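Local atomic coordinates of putative dihydrodipicolinate synthase family protein (Coccidioides immitis, PDB entry 3QFE), a protein that is of unknown function but belongs to the dihydrodipicolinate synthase family, whose members are built on a TIM-barrel fold. Residues Pro10-Trp15 with Gly213-Ile218; Cys16-Phe21 with Leu49-Thr54; Ala85-His90 with Val110-Pro115; Val143-Pro148 with Gly173-Cys178; Pro169-Val174 with Ala194-Phe199. One frame throughout, in Å; residues are numbered along the deposited sequence.

Interaction 1 (Pro10-Trp15 with Gly213-Ile218); sequences PQPGIW and GSAGCI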
# COMPACT_ATOMS: atom_id res chain seq x y z
N PRO A 10 -11.30 2.54 7.42
CA PRO A 10 -10.46 3.19 6.41
C PRO A 10 -11.26 3.68 5.22
O PRO A 10 -12.11 2.94 4.72
CB PRO A 10 -9.52 2.07 5.96
CG PRO A 10 -9.52 1.12 7.06
CD PRO A 10 -10.87 1.16 7.67
N GLN A 11 -10.99 4.91 4.77
CA GLN A 11 -11.80 5.51 3.71
C GLN A 11 -11.48 4.90 2.36
O GLN A 11 -10.33 4.70 1.99
CB GLN A 11 -11.67 7.04 3.67
N PRO A 12 -12.55 4.53 1.63
CA PRO A 12 -12.45 4.24 0.22
C PRO A 12 -11.65 5.31 -0.50
O PRO A 12 -11.74 6.48 -0.15
CB PRO A 12 -13.92 4.29 -0.21
CG PRO A 12 -14.63 3.65 0.98
CD PRO A 12 -13.83 4.06 2.20
N GLY A 13 -10.87 4.90 -1.48
CA GLY A 13 -10.05 5.84 -2.23
C GLY A 13 -8.80 5.15 -2.71
O GLY A 13 -8.76 3.92 -2.76
N ILE A 14 -7.79 5.95 -3.05
CA ILE A 14 -6.53 5.47 -3.58
C ILE A 14 -5.45 5.63 -2.55
O ILE A 14 -5.18 6.76 -2.08
CB ILE A 14 -6.10 6.25 -4.84
CG1 ILE A 14 -7.11 6.06 -5.96
CG2 ILE A 14 -4.77 5.74 -5.36
CD1 ILE A 14 -7.20 4.60 -6.46
N TRP A 15 -4.82 4.51 -2.20
CA TRP A 15 -3.77 4.47 -1.20
C TRP A 15 -2.46 4.07 -1.85
O TRP A 15 -2.46 3.26 -2.78
CB TRP A 15 -4.11 3.44 -0.13
CG TRP A 15 -5.32 3.81 0.68
CD1 TRP A 15 -6.62 3.92 0.25
CD2 TRP A 15 -5.34 4.13 2.08
NE1 TRP A 15 -7.43 4.29 1.29
CE2 TRP A 15 -6.68 4.41 2.43
CE3 TRP A 15 -4.36 4.16 3.08
CZ2 TRP A 15 -7.06 4.76 3.72
CZ3 TRP A 15 -4.73 4.51 4.36
CH2 TRP A 15 -6.08 4.80 4.67
N GLY A 213 -18.27 -1.89 -6.11
CA GLY A 213 -18.24 -1.40 -4.72
C GLY A 213 -17.09 -1.88 -3.84
O GLY A 213 -17.30 -2.28 -2.69
N SER A 214 -15.87 -1.84 -4.37
CA SER A 214 -14.69 -1.94 -3.52
C SER A 214 -14.55 -0.60 -2.81
O SER A 214 -15.21 0.38 -3.17
CB SER A 214 -13.42 -2.28 -4.33
OG SER A 214 -12.83 -1.14 -4.94
N ALA A 215 -13.72 -0.56 -1.78
CA ALA A 215 -13.40 0.72 -1.17
C ALA A 215 -12.27 1.34 -1.97
O ALA A 215 -11.74 2.41 -1.64
CB ALA A 215 -13.00 0.53 0.28
N GLY A 216 -11.89 0.64 -3.05
CA GLY A 216 -10.81 1.10 -3.89
C GLY A 216 -9.58 0.24 -3.77
O GLY A 216 -9.67 -0.98 -3.69
N CYS A 217 -8.44 0.91 -3.73
CA CYS A 217 -7.23 0.33 -4.26
C CYS A 217 -5.99 0.76 -3.49
O CYS A 217 -5.87 1.93 -3.13
CB CYS A 217 -7.12 0.78 -5.72
SG CYS A 217 -5.74 0.09 -6.58
N ILE A 218 -5.08 -0.18 -3.26
CA ILE A 218 -3.75 0.13 -2.70
C ILE A 218 -2.75 -0.18 -3.80
O ILE A 218 -2.41 -1.33 -4.01
CB ILE A 218 -3.45 -0.68 -1.38
CG1 ILE A 218 -4.46 -0.31 -0.29
CG2 ILE A 218 -2.00 -0.41 -0.85
CD1 ILE A 218 -4.53 -1.28 0.89

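Interaction 2 (Cys16-Phe21 with Leu49-Thr54); sequences CPAVTF and LVILGT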
# COMPACT_ATOMS: atom_id res chain seq x y z
N CYS A 16 -1.35 4.64 -1.38
CA CYS A 16 -0.03 4.27 -1.89
C CYS A 16 0.83 3.54 -0.84
O CYS A 16 1.03 4.06 0.26
CB CYS A 16 0.74 5.48 -2.41
SG CYS A 16 2.44 5.03 -2.90
N PRO A 17 1.36 2.34 -1.21
CA PRO A 17 2.32 1.65 -0.36
C PRO A 17 3.74 2.15 -0.69
O PRO A 17 4.37 1.69 -1.67
CB PRO A 17 2.12 0.18 -0.73
CG PRO A 17 1.72 0.23 -2.19
CD PRO A 17 1.03 1.56 -2.41
N ALA A 18 4.22 3.10 0.13
CA ALA A 18 5.41 3.88 -0.16
C ALA A 18 6.69 3.05 -0.16
O ALA A 18 6.86 2.15 0.66
CB ALA A 18 5.53 5.03 0.82
N VAL A 19 7.59 3.35 -1.09
CA VAL A 19 8.91 2.70 -1.12
C VAL A 19 9.79 3.27 -0.00
O VAL A 19 9.44 4.29 0.60
CB VAL A 19 9.59 2.83 -2.51
CG1 VAL A 19 8.85 1.98 -3.54
CG2 VAL A 19 9.69 4.27 -2.96
N THR A 20 10.95 2.64 0.25
CA THR A 20 11.87 3.05 1.30
C THR A 20 13.24 3.48 0.77
O THR A 20 13.85 2.79 -0.05
CB THR A 20 12.05 1.91 2.31
OG1 THR A 20 10.78 1.62 2.88
CG2 THR A 20 13.05 2.29 3.44
N PHE A 21 13.73 4.61 1.28
CA PHE A 21 15.01 5.19 0.93
C PHE A 21 16.12 4.68 1.86
O PHE A 21 15.94 4.67 3.08
CB PHE A 21 14.93 6.73 1.06
CG PHE A 21 14.16 7.41 -0.06
CD1 PHE A 21 14.83 7.95 -1.16
CD2 PHE A 21 12.78 7.47 -0.04
CE1 PHE A 21 14.12 8.59 -2.21
CE2 PHE A 21 12.07 8.07 -1.09
CZ PHE A 21 12.76 8.65 -2.18
N LEU A 49 -1.72 6.74 3.04
CA LEU A 49 -0.48 6.00 2.82
C LEU A 49 -0.47 4.66 3.56
O LEU A 49 -0.90 4.55 4.73
CB LEU A 49 0.76 6.81 3.21
CG LEU A 49 1.07 8.10 2.40
CD1 LEU A 49 2.25 8.84 2.98
CD2 LEU A 49 1.34 7.80 0.94
N VAL A 50 0.02 3.65 2.85
CA VAL A 50 0.36 2.40 3.48
C VAL A 50 1.86 2.40 3.71
O VAL A 50 2.63 2.44 2.76
CB VAL A 50 -0.10 1.19 2.64
CG1 VAL A 50 0.48 -0.11 3.20
CG2 VAL A 50 -1.63 1.16 2.58
N ILE A 51 2.26 2.41 4.98
CA ILE A 51 3.66 2.40 5.36
C ILE A 51 4.02 0.99 5.82
O ILE A 51 3.32 0.38 6.62
CB ILE A 51 3.95 3.42 6.51
CG1 ILE A 51 3.36 4.79 6.16
CG2 ILE A 51 5.44 3.54 6.78
CD1 ILE A 51 3.87 5.38 4.82
N LEU A 52 5.13 0.48 5.31
CA LEU A 52 5.62 -0.85 5.64
C LEU A 52 4.81 -1.92 4.96
O LEU A 52 4.71 -3.04 5.45
CB LEU A 52 5.69 -1.11 7.15
CG LEU A 52 6.34 -0.07 8.07
CD1 LEU A 52 6.22 -0.54 9.53
CD2 LEU A 52 7.79 0.18 7.68
N GLY A 53 4.24 -1.60 3.81
CA GLY A 53 3.71 -2.63 2.91
C GLY A 53 4.88 -3.44 2.37
O GLY A 53 6.03 -3.24 2.77
N THR A 54 4.59 -4.36 1.46
CA THR A 54 5.63 -5.23 0.88
C THR A 54 6.61 -4.43 -0.01
O THR A 54 7.81 -4.74 -0.06
CB THR A 54 4.96 -6.41 0.12
OG1 THR A 54 4.34 -7.29 1.08
CG2 THR A 54 5.96 -7.20 -0.76
O HOH W 1 4.58 0.49 2.03

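Interaction 3 (Ala85-His90 with Val110-Pro115); sequences AGVGAH and VLVLPP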
# COMPACT_ATOMS: atom_id res chain seq x y z
N ALA A 85 -0.30 0.97 8.67
CA ALA A 85 1.03 0.41 8.83
C ALA A 85 1.00 -1.10 8.70
O ALA A 85 0.19 -1.77 9.36
CB ALA A 85 1.59 0.80 10.20
N GLY A 86 1.88 -1.64 7.87
CA GLY A 86 2.08 -3.09 7.78
C GLY A 86 2.79 -3.56 9.05
O GLY A 86 3.72 -2.90 9.54
N VAL A 87 2.34 -4.70 9.58
CA VAL A 87 2.85 -5.20 10.84
C VAL A 87 3.11 -6.70 10.82
O VAL A 87 3.41 -7.29 11.85
CB VAL A 87 1.88 -4.95 12.00
CG1 VAL A 87 1.79 -3.47 12.36
CG2 VAL A 87 0.49 -5.56 11.71
N GLY A 88 3.01 -7.31 9.65
CA GLY A 88 3.10 -8.77 9.55
C GLY A 88 4.43 -9.38 9.97
O GLY A 88 5.49 -8.78 9.78
N ALA A 89 4.36 -10.58 10.53
CA ALA A 89 5.52 -11.25 11.09
C ALA A 89 5.18 -12.71 11.23
O ALA A 89 4.11 -13.15 10.78
CB ALA A 89 5.86 -10.68 12.45
N HIS A 90 6.06 -13.45 11.88
CA HIS A 90 5.87 -14.89 12.02
C HIS A 90 5.05 -15.36 13.23
O HIS A 90 4.29 -16.31 13.12
CB HIS A 90 7.22 -15.59 11.94
CG HIS A 90 7.94 -15.29 10.66
ND1 HIS A 90 7.80 -16.07 9.53
CD2 HIS A 90 8.76 -14.26 10.32
CE1 HIS A 90 8.52 -15.55 8.55
NE2 HIS A 90 9.11 -14.45 9.00
N VAL A 110 -3.61 -0.88 11.31
CA VAL A 110 -2.55 -1.82 11.06
C VAL A 110 -3.00 -2.84 10.05
O VAL A 110 -4.14 -3.29 10.07
CB VAL A 110 -1.99 -2.51 12.34
CG1 VAL A 110 -1.37 -1.48 13.21
CG2 VAL A 110 -3.08 -3.24 13.11
N LEU A 111 -2.07 -3.19 9.16
CA LEU A 111 -2.32 -4.13 8.08
C LEU A 111 -1.61 -5.45 8.36
O LEU A 111 -0.38 -5.50 8.45
CB LEU A 111 -1.85 -3.47 6.80
CG LEU A 111 -1.96 -4.18 5.46
CD1 LEU A 111 -3.40 -4.38 5.02
CD2 LEU A 111 -1.19 -3.30 4.45
N VAL A 112 -2.37 -6.52 8.54
CA VAL A 112 -1.87 -7.75 9.15
C VAL A 112 -1.91 -8.97 8.21
O VAL A 112 -2.98 -9.45 7.85
CB VAL A 112 -2.68 -8.09 10.47
CG1 VAL A 112 -2.11 -9.34 11.20
CG2 VAL A 112 -2.71 -6.91 11.44
N LEU A 113 -0.73 -9.47 7.83
CA LEU A 113 -0.59 -10.77 7.14
C LEU A 113 -1.02 -11.92 8.02
O LEU A 113 -0.86 -11.84 9.23
CB LEU A 113 0.86 -11.02 6.70
CG LEU A 113 1.36 -10.15 5.54
CD1 LEU A 113 2.87 -9.91 5.61
CD2 LEU A 113 0.93 -10.73 4.18
N PRO A 114 -1.58 -12.98 7.42
CA PRO A 114 -1.83 -14.17 8.21
C PRO A 114 -0.49 -14.80 8.60
O PRO A 114 0.55 -14.51 7.98
CB PRO A 114 -2.65 -15.07 7.27
CG PRO A 114 -2.30 -14.63 5.89
CD PRO A 114 -1.89 -13.18 5.98
N PRO A 115 -0.49 -15.63 9.64
CA PRO A 115 0.83 -16.11 10.06
C PRO A 115 1.37 -17.14 9.06
O PRO A 115 0.66 -18.07 8.69
CB PRO A 115 0.54 -16.76 11.42
CG PRO A 115 -0.91 -17.21 11.32
CD PRO A 115 -1.60 -16.24 10.40
O HOH W 2 1.69 -11.82 10.47

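Interaction 4 (Val143-Pro148 with Gly173-Cys178); sequences VIYNFP and GVKLTC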
# COMPACT_ATOMS: atom_id res chain seq x y z
N VAL A 143 -6.70 -4.32 9.45
CA VAL A 143 -7.01 -4.69 8.07
C VAL A 143 -6.27 -6.00 7.74
O VAL A 143 -5.04 -6.08 7.86
CB VAL A 143 -6.66 -3.56 7.05
CG1 VAL A 143 -7.04 -3.97 5.63
CG2 VAL A 143 -7.37 -2.26 7.40
N ILE A 144 -7.03 -7.01 7.34
CA ILE A 144 -6.48 -8.30 6.95
C ILE A 144 -5.68 -8.06 5.69
O ILE A 144 -6.15 -7.36 4.78
CB ILE A 144 -7.60 -9.33 6.69
CG1 ILE A 144 -8.38 -9.61 7.97
CG2 ILE A 144 -7.04 -10.63 6.11
CD1 ILE A 144 -9.76 -10.24 7.74
N TYR A 145 -4.46 -8.57 5.68
CA TYR A 145 -3.57 -8.45 4.53
C TYR A 145 -3.48 -9.83 3.93
O TYR A 145 -2.80 -10.70 4.46
CB TYR A 145 -2.20 -7.97 4.98
CG TYR A 145 -1.22 -7.49 3.90
CD1 TYR A 145 -0.03 -6.88 4.28
CD2 TYR A 145 -1.48 -7.65 2.53
CE1 TYR A 145 0.90 -6.43 3.34
CE2 TYR A 145 -0.56 -7.22 1.56
CZ TYR A 145 0.63 -6.60 1.98
OH TYR A 145 1.58 -6.14 1.07
N ASN A 146 -4.19 -10.03 2.83
CA ASN A 146 -4.18 -11.31 2.16
C ASN A 146 -3.12 -11.33 1.06
O ASN A 146 -3.39 -10.86 -0.05
CB ASN A 146 -5.57 -11.61 1.59
CG ASN A 146 -5.81 -13.09 1.37
OD1 ASN A 146 -4.99 -13.93 1.77
ND2 ASN A 146 -6.94 -13.43 0.75
N PHE A 147 -1.93 -11.85 1.36
CA PHE A 147 -0.89 -11.98 0.33
C PHE A 147 -0.40 -13.43 0.14
O PHE A 147 0.50 -13.88 0.86
CB PHE A 147 0.29 -11.06 0.63
CG PHE A 147 1.17 -10.77 -0.56
CD1 PHE A 147 1.88 -9.58 -0.64
CD2 PHE A 147 1.30 -11.70 -1.61
CE1 PHE A 147 2.70 -9.30 -1.75
CE2 PHE A 147 2.11 -11.43 -2.72
CZ PHE A 147 2.82 -10.23 -2.78
N PRO A 148 -0.99 -14.16 -0.84
CA PRO A 148 -0.55 -15.56 -1.10
C PRO A 148 0.60 -15.71 -2.12
O PRO A 148 0.99 -14.74 -2.80
CB PRO A 148 -1.83 -16.22 -1.64
CG PRO A 148 -2.69 -15.10 -2.16
CD PRO A 148 -2.12 -13.77 -1.68
N GLY A 173 -11.34 -4.17 7.56
CA GLY A 173 -11.14 -4.32 6.13
C GLY A 173 -10.22 -5.46 5.77
O GLY A 173 -9.79 -6.20 6.64
N VAL A 174 -9.93 -5.58 4.47
CA VAL A 174 -9.04 -6.61 3.92
C VAL A 174 -8.37 -5.96 2.71
O VAL A 174 -9.02 -5.21 2.00
CB VAL A 174 -9.83 -7.93 3.53
CG1 VAL A 174 -10.95 -7.67 2.50
CG2 VAL A 174 -8.89 -8.99 2.98
N LYS A 175 -7.06 -6.17 2.52
CA LYS A 175 -6.42 -5.93 1.24
C LYS A 175 -6.31 -7.26 0.53
O LYS A 175 -5.65 -8.17 1.02
CB LYS A 175 -5.02 -5.32 1.41
CG LYS A 175 -4.19 -5.22 0.09
CD LYS A 175 -2.88 -4.45 0.27
CE LYS A 175 -1.83 -4.65 -0.89
NZ LYS A 175 -0.54 -3.79 -0.68
N LEU A 176 -6.96 -7.37 -0.63
CA LEU A 176 -6.81 -8.53 -1.50
C LEU A 176 -5.76 -8.21 -2.57
O LEU A 176 -5.85 -7.20 -3.25
CB LEU A 176 -8.14 -8.88 -2.15
CG LEU A 176 -9.35 -9.06 -1.24
CD1 LEU A 176 -10.63 -8.86 -2.03
CD2 LEU A 176 -9.33 -10.43 -0.61
N THR A 177 -4.74 -9.05 -2.73
CA THR A 177 -3.64 -8.70 -3.63
C THR A 177 -4.04 -8.97 -5.07
O THR A 177 -3.89 -8.08 -5.93
CB THR A 177 -2.35 -9.46 -3.31
OG1 THR A 177 -2.62 -10.88 -3.36
CG2 THR A 177 -1.79 -9.02 -1.93
N CYS A 178 -4.55 -10.18 -5.31
CA CYS A 178 -5.18 -10.54 -6.59
C CYS A 178 -6.69 -10.59 -6.37
O CYS A 178 -7.26 -11.66 -6.14
CB CYS A 178 -4.66 -11.90 -7.09

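Interaction 5 (Pro169-Val174 with Ala194-Phe199); sequences PNVVGV and AAFSVF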
# COMPACT_ATOMS: atom_id res chain seq x y z
N PRO A 169 -15.23 -6.96 15.68
CA PRO A 169 -15.61 -5.60 15.24
C PRO A 169 -14.41 -4.64 15.10
O PRO A 169 -14.52 -3.59 14.48
CB PRO A 169 -16.55 -5.11 16.34
CG PRO A 169 -16.92 -6.35 17.16
CD PRO A 169 -15.74 -7.28 17.02
N ASN A 170 -13.27 -5.02 15.67
CA ASN A 170 -12.04 -4.25 15.48
C ASN A 170 -11.35 -4.57 14.14
O ASN A 170 -10.33 -3.97 13.79
CB ASN A 170 -11.11 -4.46 16.67
CG ASN A 170 -9.96 -3.48 16.71
OD1 ASN A 170 -10.14 -2.29 16.42
ND2 ASN A 170 -8.78 -3.96 17.08
N VAL A 171 -11.89 -5.54 13.40
CA VAL A 171 -11.41 -5.81 12.04
C VAL A 171 -12.24 -4.94 11.13
O VAL A 171 -13.47 -5.04 11.12
CB VAL A 171 -11.52 -7.30 11.64
CG1 VAL A 171 -11.45 -7.47 10.13
CG2 VAL A 171 -10.44 -8.14 12.37
N VAL A 172 -11.56 -4.10 10.37
CA VAL A 172 -12.24 -3.08 9.57
C VAL A 172 -11.98 -3.12 8.05
O VAL A 172 -12.36 -2.20 7.34
CB VAL A 172 -11.91 -1.65 10.10
CG1 VAL A 172 -12.47 -1.46 11.52
CG2 VAL A 172 -10.40 -1.39 10.06
N GLY A 173 -11.34 -4.17 7.56
CA GLY A 173 -11.14 -4.32 6.13
C GLY A 173 -10.22 -5.46 5.77
O GLY A 173 -9.79 -6.20 6.64
N VAL A 174 -9.93 -5.58 4.47
CA VAL A 174 -9.04 -6.61 3.92
C VAL A 174 -8.37 -5.96 2.71
O VAL A 174 -9.02 -5.21 2.00
CB VAL A 174 -9.83 -7.93 3.53
CG1 VAL A 174 -10.95 -7.67 2.50
CG2 VAL A 174 -8.89 -8.99 2.98
N ALA A 194 -19.99 0.37 5.77
CA ALA A 194 -19.82 1.28 6.91
C ALA A 194 -19.00 0.67 8.04
O ALA A 194 -18.50 1.39 8.91
CB ALA A 194 -21.17 1.78 7.42
N ALA A 195 -18.86 -0.66 8.01
CA ALA A 195 -18.09 -1.37 9.02
C ALA A 195 -16.82 -2.05 8.46
O ALA A 195 -16.08 -2.67 9.22
CB ALA A 195 -18.97 -2.40 9.72
N PHE A 196 -16.59 -1.96 7.16
CA PHE A 196 -15.59 -2.81 6.53
C PHE A 196 -15.27 -2.34 5.11
O PHE A 196 -16.17 -2.10 4.33
CB PHE A 196 -16.09 -4.27 6.55
CG PHE A 196 -15.06 -5.30 6.18
CD1 PHE A 196 -14.30 -5.92 7.15
CD2 PHE A 196 -14.89 -5.69 4.85
CE1 PHE A 196 -13.36 -6.90 6.82
CE2 PHE A 196 -13.95 -6.67 4.50
CZ PHE A 196 -13.19 -7.27 5.49
N SER A 197 -13.98 -2.22 4.80
CA SER A 197 -13.51 -1.68 3.51
C SER A 197 -12.72 -2.75 2.77
O SER A 197 -11.73 -3.27 3.29
CB SER A 197 -12.59 -0.46 3.73
OG SER A 197 -13.28 0.64 4.26
N VAL A 198 -13.13 -3.08 1.55
CA VAL A 198 -12.37 -3.99 0.72
C VAL A 198 -11.40 -3.21 -0.18
O VAL A 198 -11.80 -2.25 -0.85
CB VAL A 198 -13.29 -4.86 -0.16
CG1 VAL A 198 -12.46 -5.92 -0.89
CG2 VAL A 198 -14.39 -5.54 0.68
N PHE A 199 -10.15 -3.62 -0.21
CA PHE A 199 -9.20 -2.96 -1.10
C PHE A 199 -8.65 -3.97 -2.07
O PHE A 199 -8.29 -5.07 -1.67
CB PHE A 199 -8.03 -2.35 -0.33
CG PHE A 199 -8.41 -1.22 0.57
CD1 PHE A 199 -8.53 0.08 0.08
CD2 PHE A 199 -8.62 -1.44 1.92
CE1 PHE A 199 -8.88 1.16 0.94
CE2 PHE A 199 -8.95 -0.38 2.78
CZ PHE A 199 -9.09 0.92 2.28
O HOH W 3 -15.80 -3.18 11.84

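Interaction 1 (Pro10-Trp15 with Gly213-Ile218)
Gly-13 to Trp-15 runs alongside Gly-216 to Ile-218 as a parallel pair, the strand axes 4.9 Å apart at their closest and only 4° off parallel. Two sound backbone bonds join them: Cys-217 N donates to Gly-13 O over 3.2 Å, and Trp-15 N donates to Cys-217 O over 2.9 Å.

On one face of the sheet, CD1 of Ile-14 rests against CB of Cys-217 at 3.9 Å, with Val-229 and Tyr-233 of helix 226-237 packed on Ile-14. The other face carries Trp-15 and Ile-218, which meet through CB and CG1 at 3.8 Å. The Trp-15 CG lies beside its own backbone N (chi1 -66°), which carries the indole away from the neighbouring strand and over its own chain. There NE1 donates to Gln-11 O over 3.0 Å, with the oxygen in the ring plane; Phe-199 meets the indole edge-to-face. Before the strands begin, the Pro-12 ring brings CG to 3.6 Å from Ala-215 CB.

The chemistry is thus divided: main-chain bonds hold the first and last strands of the barrel together, an apolar side-chain contact lies on each face, and the buried indole N-H is satisfied by a carbonyl that also fixes how the ring is turned.

Interaction 2 (Cys16-Phe21 with Leu49-Thr54)
Cys-16 and Pro-17 pair in parallel with Leu-49 and Val-50, and this is where the contact is tight. Val-50 N donates to Cys-16 O over 2.8 Å, coming in from above the carbonyl plane, and Ala-18 N donates to Val-50 O at 3.1 Å, nearly in line with the C=O bond although more bent at the hydrogen. CA of Pro-17 also leans on Val-50 O, at 3.2 Å. Side chains match across the pair: Pro-17 CB faces Val-50 CB on the inner side of the barrel, while Leu-49 reaches back with CD2 to 4.1 Å from Cys-16 CB on the outer side. Leu-49 can do so because its CG stands beside the backbone N (chi1 -65°).

Past Ala-18 the chains diverge, and direct packing thins to a 4.3 Å touch between Ala-18 CB and Ile-51 CD1. A water fills the fork: it accepts from Gly-53 N at 2.8 Å and donates to Ala-18 O and to Val-50 O, giving that last carbonyl a second hydrogen-bond partner.

Outside the sheet, helix 31-42 covers Cys-16 through Leu-41 and Ala-18 through Tyr-38, and helix 63-77 lies over Leu-49 and Ile-51. Inside, Ile-218 of strand 216-218 touches both Pro-17 and Val-50. Within the sheet, strand 83-86 bonds to the other edge of strand 48-51.

Interaction 3 (Ala85-His90 with Val110-Pro115)
Ala-85 O takes the N-H of Leu-111 at 2.7 Å in a nearly straight bond (167° at the hydrogen), the donor lying above the carbonyl plane. The CA of Val-110 approaches the same oxygen at 3.2 Å, so two consecutive residues of one strand close on it. One step further, Val-87 N donates to Leu-111 O over 3.1 Å. These two bonds mark a parallel pairing of Ala-85 and Gly-86 with Val-110 and Leu-111.

Val-87 carries the side-chain packing, with its two methyls used separately. CG1 meets CG1 of Val-110 at 3.8 Å, the two side chains crossing at about a right angle. With CG1 anti to the carbonyl carbon (chi1 -70°), CG2 falls between the backbone N and the carbonyl carbon and presses against Val-112 CG2 at 3.5 Å, also lying close to Leu-111 O. Where the strands give way to loops, CD1 of Leu-113 comes to the bare CA of Gly-88. A water then bridges the widening gap, accepting from Ala-89 N at 2.9 Å and donating to Leu-113 O at 2.8 Å.

Strand 83-86, helix 92-105 and strand 109-112 make up a beta-alpha-beta unit, and Val-87 and Val-110 both pack on Ile-99 of its helix. This parallel unit is the one that the TIM barrel repeats round its eight-stranded sheet.

Interaction 4 (Val143-Pro148 with Gly173-Cys178)
Ile-144 sits between Gly-173 and Lys-175 through its backbone: its N donates to Gly-173 O at 3.0 Å, and its O receives Lys-175 N at 2.7 Å. Asn-146 N then donates to Lys-175 O at 3.0 Å, while its side-chain OD1 is held by Leu-156 N. Strands 143-146 and 173-176 run parallel, 18° between their directions, as neighbouring staves of the TIM barrel. Past them, Thr-177 OG1 makes a weak bond to Asn-146 O at 3.4 Å.

The aromatic contacts involve two rings. Thr-177 puts its CG2 over a face of Phe-147, 4.1 Å from the ring centroid and offset toward the rim, a CH-pi contact; the same methyl lies near the plane at the edge of Tyr-145. Tyr-145 and Lys-175 run side by side into the barrel, the lysine fully extended from a CG anti to the backbone N (chi1 171°), with CD and CE each 3.8 Å from the ring's CE2. The Tyr-145 hydroxyl is hydrogen-bonded to Thr-54 OG1.

Apolar packing on the opposite face brings Ile-144 CB to 3.9 Å from Val-174 CG2. Helix 158-167 covers this outer face, with Ile-164 on Ile-144 and Ile-161 on Val-174 and Leu-176. Inside, Leu-111 of strand 109-112 touches Val-143, Tyr-145 and Lys-175.

Interaction 5 (Pro169-Val174 with Ala194-Phe199)
Phe-196 lays one face of its ring on Gly-173, whose CA stands 3.6 Å from the ring centroid and 16° off the normal, a close CH-pi contact made at a residue with no side chain to interfere. The contact belongs to a beta-alpha-beta unit of the TIM barrel, in which helix 181-190 connects strand 171-176 to strand 197-200. The ring reaches across because its CG is anti to the backbone N (chi1 -169°), so the phenyl extends over the adjoining strand.

Two valines finish the setting of the ring. CG1 of Val-171 touches CE1 at the edge, near the ring plane, at 3.9 Å, the two side chains lying side by side. CG1 of Val-174, the branch between its backbone N and carbonyl carbon, comes obliquely to CE2 at 3.7 Å and also reaches CG1 of Val-198. Ile-161 and Ala-165 of helix 158-167 also pack on Phe-196.

Further out, the strands are joined through their backbones. Ser-197 N donates to Val-172 O at 3.0 Å from above the carbonyl plane, Val-174 N donates to Ser-197 O at 3.2 Å, and Phe-199 N donates to Val-174 O at 2.9 Å. The Ser-197 hydroxyl turns elsewhere, to Pro-10 O on the chain's N-terminal segment. At the polar edge, where the loops before the two strands come near each other, a water lies between the carbonyls of Pro-169 and Ala-195, 2.7 Å from Ala-195 O.

In the fold
All five contacts lie in the eight-stranded parallel sheet of the TIM barrel. Interactions 2, 3 and 4 come in series along the chain, and 5 begins on the strand where 4 ends; interaction 1 spans them all and closes the barrel by joining strand 13-17 to strand 216-218. Interactions 1 and 2 use opposite edges of strand 13-17, their centres about 16 Å apart; 4 and 5 do the same with strand 171-176, about 11 Å apart, sharing Gly-173 and Val-174. Backbone hydrogen bonds connect 2 with 3 (Gly-86 N to Ile-51 O) and 3 with 4 (Tyr-145 N to Val-112 O). Inside, Ile-218 packs on Lys-175, and Thr-54, in the loop after strand 48-51, hydrogen-bonds to Tyr-145, so non-neighbours also meet.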